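Local coordinates for double Glycine Motif Protease domain from AMS/PCAT Transporter (Lachnospiraceae bacterium C6A11, PDB 6MPZ), which probably cleaves the leader from precursor peptides after a double-glycine motif, as the cysteine protease domain of a lantibiotic-exporting ABC transporter, at residues H101-A113 and N116-F130. Residues are numbered along the deposited sequence; the frame is centred on the assembly and turned at random.
Sequences HFVVLKGFKGKYA and NDPAKGDVKIPMEEF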
loop_
_atom_site.group_PDB
_atom_site.type_symbol
_atom_site.label_atom_id
_atom_site.label_comp_id
_atom_site.label_asym_id
_atom_site.label_seq_id
_atom_site.Cartn_x
_atom_site.Cartn_y
_atom_site.Cartn_z
ATOM N N HIS A 101 -6.397 -7.339 4.978
ATOM C CA HIS A 101 -6.819 -6.218 4.123
ATOM C C HIS A 101 -5.569 -5.380 3.810
ATOM O O HIS A 101 -4.544 -5.421 4.539
ATOM C CB HIS A 101 -7.940 -5.421 4.845
ATOM C CG HIS A 101 -8.653 -4.393 4.004
ATOM N ND1 HIS A 101 -9.296 -4.696 2.824
ATOM C CD2 HIS A 101 -8.877 -3.076 4.216
ATOM C CE1 HIS A 101 -9.875 -3.615 2.336
ATOM N NE2 HIS A 101 -9.611 -2.608 3.148
ATOM N N PHE A 102 -5.634 -4.705 2.675
ATOM C CA PHE A 102 -4.624 -3.749 2.290
ATOM C C PHE A 102 -5.316 -2.421 2.073
ATOM O O PHE A 102 -6.394 -2.357 1.460
ATOM C CB PHE A 102 -3.902 -4.160 1.018
ATOM C CG PHE A 102 -3.003 -5.331 1.180
ATOM C CD1 PHE A 102 -1.861 -5.240 1.963
ATOM C CD2 PHE A 102 -3.283 -6.540 0.535
ATOM C CE1 PHE A 102 -1.033 -6.325 2.114
ATOM C CE2 PHE A 102 -2.455 -7.631 0.708
ATOM C CZ PHE A 102 -1.335 -7.519 1.488
ATOM N N VAL A 103 -4.689 -1.364 2.598
ATOM C CA VAL A 103 -5.108 -0.006 2.368
ATOM C C VAL A 103 -3.899 0.826 1.933
ATOM O O VAL A 103 -2.747 0.396 2.097
ATOM C CB VAL A 103 -5.784 0.577 3.592
ATOM C CG1 VAL A 103 -6.975 -0.286 4.008
ATOM C CG2 VAL A 103 -4.787 0.765 4.755
ATOM N N VAL A 104 -4.171 2.014 1.372
ATOM C CA VAL A 104 -3.104 2.950 0.978
ATOM C C VAL A 104 -2.929 4.044 2.019
ATOM O O VAL A 104 -3.887 4.764 2.289
ATOM C CB VAL A 104 -3.384 3.628 -0.359
ATOM C CG1 VAL A 104 -2.231 4.599 -0.703
ATOM C CG2 VAL A 104 -3.515 2.575 -1.429
ATOM N N LEU A 105 -1.717 4.156 2.578
ATOM C CA LEU A 105 -1.404 5.196 3.573
ATOM C C LEU A 105 -0.828 6.430 2.868
ATOM O O LEU A 105 0.240 6.340 2.165
ATOM C CB LEU A 105 -0.435 4.688 4.642
ATOM C CG LEU A 105 0.021 5.624 5.792
ATOM C CD1 LEU A 105 -1.160 6.225 6.531
ATOM C CD2 LEU A 105 0.889 4.908 6.806
ATOM N N LYS A 106 -1.541 7.554 3.036
ATOM C CA LYS A 106 -1.179 8.815 2.425
ATOM C C LYS A 106 -0.304 9.678 3.322
ATOM O O LYS A 106 0.469 10.484 2.802
ATOM C CB LYS A 106 -2.416 9.603 2.042
ATOM C CG LYS A 106 -3.285 8.902 0.999
ATOM C CD LYS A 106 -4.485 9.744 0.641
ATOM C CE LYS A 106 -5.486 9.688 1.771
ATOM N NZ LYS A 106 -6.683 10.468 1.491
ATOM N N GLY A 107 -0.415 9.470 4.640
ATOM C CA GLY A 107 0.418 10.112 5.660
ATOM C C GLY A 107 -0.343 10.325 6.945
ATOM O O GLY A 107 -1.423 9.762 7.135
ATOM N N PHE A 108 0.206 11.207 7.782
ATOM C CA PHE A 108 -0.308 11.530 9.124
ATOM C C PHE A 108 -0.426 13.043 9.281
ATOM O O PHE A 108 0.357 13.803 8.680
ATOM C CB PHE A 108 0.658 10.998 10.172
ATOM C CG PHE A 108 0.846 9.493 10.128
ATOM C CD1 PHE A 108 -0.064 8.630 10.756
ATOM C CD2 PHE A 108 1.942 8.931 9.469
ATOM C CE1 PHE A 108 0.098 7.264 10.707
ATOM C CE2 PHE A 108 2.109 7.547 9.414
ATOM C CZ PHE A 108 1.200 6.718 10.040
ATOM N N LYS A 109 -1.442 13.483 10.020
ATOM C CA LYS A 109 -1.496 14.855 10.505
ATOM C C LYS A 109 -2.269 14.883 11.814
ATOM O O LYS A 109 -3.344 14.293 11.922
ATOM C CB LYS A 109 -2.159 15.779 9.488
ATOM C CG LYS A 109 -2.142 17.268 9.825
ATOM C CD LYS A 109 -3.233 18.026 9.038
ATOM C CE LYS A 109 -2.684 19.305 8.448
ATOM N NZ LYS A 109 -1.394 19.176 7.670
ATOM N N GLY A 110 -1.712 15.568 12.811
ATOM C CA GLY A 110 -2.312 15.596 14.142
ATOM C C GLY A 110 -2.493 14.219 14.735
ATOM O O GLY A 110 -1.583 13.405 14.677
ATOM N N LYS A 111 -3.683 13.960 15.286
ATOM C CA LYS A 111 -4.045 12.698 15.891
ATOM C C LYS A 111 -4.655 11.715 14.885
ATOM O O LYS A 111 -5.459 10.872 15.273
ATOM C CB LYS A 111 -5.004 12.969 17.054
ATOM C CG LYS A 111 -4.253 13.604 18.237
ATOM C CD LYS A 111 -4.280 15.120 18.296
ATOM C CE LYS A 111 -5.421 15.593 19.187
ATOM N NZ LYS A 111 -5.236 15.227 20.637
ATOM N N TYR A 112 -4.298 11.856 13.610
ATOM C CA TYR A 112 -5.020 11.177 12.496
ATOM C C TYR A 112 -4.063 10.629 11.421
ATOM O O TYR A 112 -3.075 11.295 11.033
ATOM C CB TYR A 112 -6.088 12.104 11.858
ATOM C CG TYR A 112 -7.224 12.382 12.798
ATOM C CD1 TYR A 112 -8.183 11.429 13.024
ATOM C CD2 TYR A 112 -7.312 13.588 13.512
ATOM C CE1 TYR A 112 -9.225 11.650 13.913
ATOM C CE2 TYR A 112 -8.307 13.787 14.447
ATOM C CZ TYR A 112 -9.273 12.822 14.633
ATOM O OH TYR A 112 -10.303 12.977 15.522
ATOM N N ALA A 113 -4.381 9.421 10.963
ATOM C CA ALA A 113 -3.772 8.810 9.778
ATOM C C ALA A 113 -4.742 8.960 8.604
ATOM O O ALA A 113 -5.963 8.799 8.765
ATOM C CB ALA A 113 -3.507 7.331 10.029
ATOM N N ASN A 116 -6.548 5.790 1.972
ATOM C CA ASN A 116 -7.542 5.396 0.943
ATOM C C ASN A 116 -7.756 3.915 1.143
ATOM O O ASN A 116 -6.892 3.111 0.829
ATOM C CB ASN A 116 -7.013 5.699 -0.480
ATOM C CG ASN A 116 -7.127 7.186 -0.857
ATOM O OD1 ASN A 116 -7.774 7.971 -0.136
ATOM N ND2 ASN A 116 -6.460 7.590 -1.966
ATOM N N ASP A 117 -8.878 3.589 1.777
ATOM C CA ASP A 117 -9.289 2.235 2.028
ATOM C C ASP A 117 -10.128 1.759 0.811
ATOM O O ASP A 117 -11.161 2.351 0.510
ATOM C CB ASP A 117 -10.138 2.185 3.303
ATOM C CG ASP A 117 -10.581 0.773 3.661
ATOM O OD1 ASP A 117 -10.705 -0.142 2.788
ATOM O OD2 ASP A 117 -10.811 0.560 4.854
ATOM N N PRO A 118 -9.700 0.678 0.118
ATOM C CA PRO A 118 -10.456 0.220 -1.075
ATOM C C PRO A 118 -11.903 -0.211 -0.792
ATOM O O PRO A 118 -12.722 -0.214 -1.708
ATOM C CB PRO A 118 -9.625 -0.946 -1.604
ATOM C CG PRO A 118 -8.295 -0.818 -0.993
ATOM C CD PRO A 118 -8.456 -0.082 0.308
ATOM N N ALA A 119 -12.203 -0.561 0.458
ATOM C CA ALA A 119 -13.576 -0.884 0.894
ATOM C C ALA A 119 -14.395 0.319 1.301
ATOM O O ALA A 119 -15.605 0.213 1.369
ATOM C CB ALA A 119 -13.548 -1.879 2.051
ATOM N N LYS A 120 -13.756 1.443 1.641
ATOM C CA LYS A 120 -14.486 2.599 2.190
ATOM C C LYS A 120 -14.252 3.927 1.501
ATOM O O LYS A 120 -15.062 4.798 1.678
ATOM C CB LYS A 120 -14.220 2.714 3.704
ATOM C CG LYS A 120 -14.792 1.533 4.481
ATOM C CD LYS A 120 -14.941 1.798 5.975
ATOM C CE LYS A 120 -13.609 1.870 6.712
ATOM N NZ LYS A 120 -13.713 2.764 7.902
ATOM N N GLY A 121 -13.196 4.076 0.682
ATOM C CA GLY A 121 -12.825 5.384 0.137
ATOM C C GLY A 121 -11.799 6.080 1.044
ATOM O O GLY A 121 -11.059 5.423 1.805
ATOM N N ASP A 122 -11.738 7.396 0.939
ATOM C CA ASP A 122 -10.786 8.181 1.732
ATOM C C ASP A 122 -11.273 8.405 3.183
ATOM O O ASP A 122 -12.343 8.959 3.401
ATOM C CB ASP A 122 -10.323 9.462 1.024
ATOM C CG ASP A 122 -11.395 10.495 0.896
ATOM O OD1 ASP A 122 -12.403 10.217 0.259
ATOM O OD2 ASP A 122 -11.214 11.600 1.412
ATOM N N VAL A 123 -10.500 7.916 4.153
ATOM C CA VAL A 123 -10.889 7.990 5.562
ATOM C C VAL A 123 -9.775 8.584 6.457
ATOM O O VAL A 123 -8.586 8.640 6.061
ATOM C CB VAL A 123 -11.394 6.625 6.088
ATOM C CG1 VAL A 123 -12.720 6.285 5.434
ATOM C CG2 VAL A 123 -10.408 5.503 5.825
ATOM N N LYS A 124 -10.186 9.076 7.622
ATOM C CA LYS A 124 -9.263 9.616 8.621
ATOM C C LYS A 124 -9.373 8.704 9.807
ATOM O O LYS A 124 -10.438 8.585 10.392
ATOM C CB LYS A 124 -9.515 11.071 9.015
ATOM C CG LYS A 124 -10.850 11.678 8.683
ATOM C CD LYS A 124 -10.831 13.185 8.913
ATOM C CE LYS A 124 -9.919 13.734 10.032
ATOM N NZ LYS A 124 -10.254 13.358 11.437
ATOM N N ILE A 125 -8.295 8.024 10.141
ATOM C CA ILE A 125 -8.297 7.063 11.249
ATOM C C ILE A 125 -7.610 7.743 12.474
ATOM O O ILE A 125 -6.488 8.250 12.368
ATOM C CB ILE A 125 -7.599 5.734 10.840
ATOM C CG1 ILE A 125 -8.154 5.188 9.504
ATOM C CG2 ILE A 125 -7.713 4.682 11.914
ATOM C CD1 ILE A 125 -9.602 4.728 9.486
ATOM N N PRO A 126 -8.298 7.780 13.630
ATOM C CA PRO A 126 -7.619 8.187 14.887
ATOM C C PRO A 126 -6.392 7.336 15.175
ATOM O O PRO A 126 -6.442 6.113 14.969
ATOM C CB PRO A 126 -8.686 7.966 15.976
ATOM C CG PRO A 126 -9.976 7.785 15.260
ATOM C CD PRO A 126 -9.695 7.355 13.854
ATOM N N MET A 127 -5.324 7.960 15.655
ATOM C CA MET A 127 -4.049 7.268 15.925
ATOM C C MET A 127 -4.148 6.009 16.707
ATOM O O MET A 127 -3.426 5.071 16.438
ATOM C CB MET A 127 -3.079 8.143 16.701
ATOM C CG MET A 127 -2.293 9.062 15.854
ATOM S SD MET A 127 -1.495 8.303 14.429
ATOM C CE MET A 127 -0.574 9.783 14.018
ATOM N N GLU A 128 -4.997 6.003 17.723
ATOM C CA GLU A 128 -5.119 4.832 18.608
ATOM C C GLU A 128 -5.635 3.660 17.801
ATOM O O GLU A 128 -5.046 2.562 17.879
ATOM C CB GLU A 128 -5.958 5.107 19.859
ATOM C CG GLU A 128 -7.373 5.650 19.565
ATOM C CD GLU A 128 -8.456 4.622 19.287
ATOM O OE1 GLU A 128 -8.255 3.420 19.556
ATOM O OE2 GLU A 128 -9.515 5.051 18.766
ATOM N N GLU A 129 -6.675 3.899 16.984
ATOM C CA GLU A 129 -7.216 2.868 16.106
ATOM C C GLU A 129 -6.182 2.494 15.010
ATOM O O GLU A 129 -5.928 1.322 14.782
ATOM C CB GLU A 129 -8.524 3.326 15.485
ATOM C CG GLU A 129 -9.145 2.346 14.502
ATOM C CD GLU A 129 -10.443 2.822 13.910
ATOM O OE1 GLU A 129 -11.212 3.439 14.655
ATOM O OE2 GLU A 129 -10.762 2.492 12.742
ATOM N N PHE A 130 -5.546 3.480 14.391
ATOM C CA PHE A 130 -4.453 3.183 13.459
ATOM C C PHE A 130 -3.466 2.209 14.048
ATOM O O PHE A 130 -3.205 1.171 13.454
ATOM C CB PHE A 130 -3.686 4.429 13.036
ATOM C CG PHE A 130 -2.572 4.139 12.064
ATOM C CD1 PHE A 130 -2.836 4.032 10.679
ATOM C CD2 PHE A 130 -1.287 3.915 12.513
ATOM C CE1 PHE A 130 -1.813 3.759 9.778
ATOM C CE2 PHE A 130 -0.271 3.634 11.612
ATOM C CZ PHE A 130 -0.542 3.569 10.236
HETATM O O HOH W 1 -8.007 10.219 4.164
#
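His101 meets Asp117 through a short, straight hydrogen bond, NE2 to OD1 at 2.7 Å and 169°. The oxygen lies at the edge of the imidazole, nearly in its plane, yet the ring approaches from above the carboxylate plane; from the opposite face the backbone N of Ala119 closes an Asx turn on OD1. Held from both faces, the oxygen probably helps orient the imidazole, whose ND1 hydrogen-bonds to the backbone of the bound peptide. With Cys27 on helix 27-38, the pair has the geometry of a Cys-His-Asp triad, probably the catalytic centre of this papain-like C39 peptidase. Branched Val103 lays CG1 against the Asp117 carboxylate (CG 3.8 Å away) and Pro118 CD. Val104, beta-branched as suits an extended strand, forms an antiparallel hydrogen-bonded pair with Asn116, their CB atoms on one face. Lys106 is long enough to cross Asn116 at about a right angle; bent at chi3 (-75°), it donates an NZ hydrogen bond to OD1 (3.2 Å) from above the amide plane, while ND2 goes to Val16 O.

Strands 101-109, 112-117 and 123-126 run antiparallel as successive hairpins at one end of the sheet. Phe108 directs its edge at the face of Phe130, a T-shaped stack with planes at 87°, while Met127's flexible thioether brings CE to 3.5 Å from Phe108 CD1. Gly110, at positive phi, suits the type II' turn linking two strands. Lys111 O accepts from Met127 N as the helix begins beyond Pro126. Tyr112 offers a flat, electron-rich face to Lys124, whose NZ sits 3.1 Å above the ring centroid in a cation-pi contact. Small Ala113 pairs with Ile125 through two backbone hydrogen bonds and lets Phe130 CD1 come within 3.4 Å of its CB.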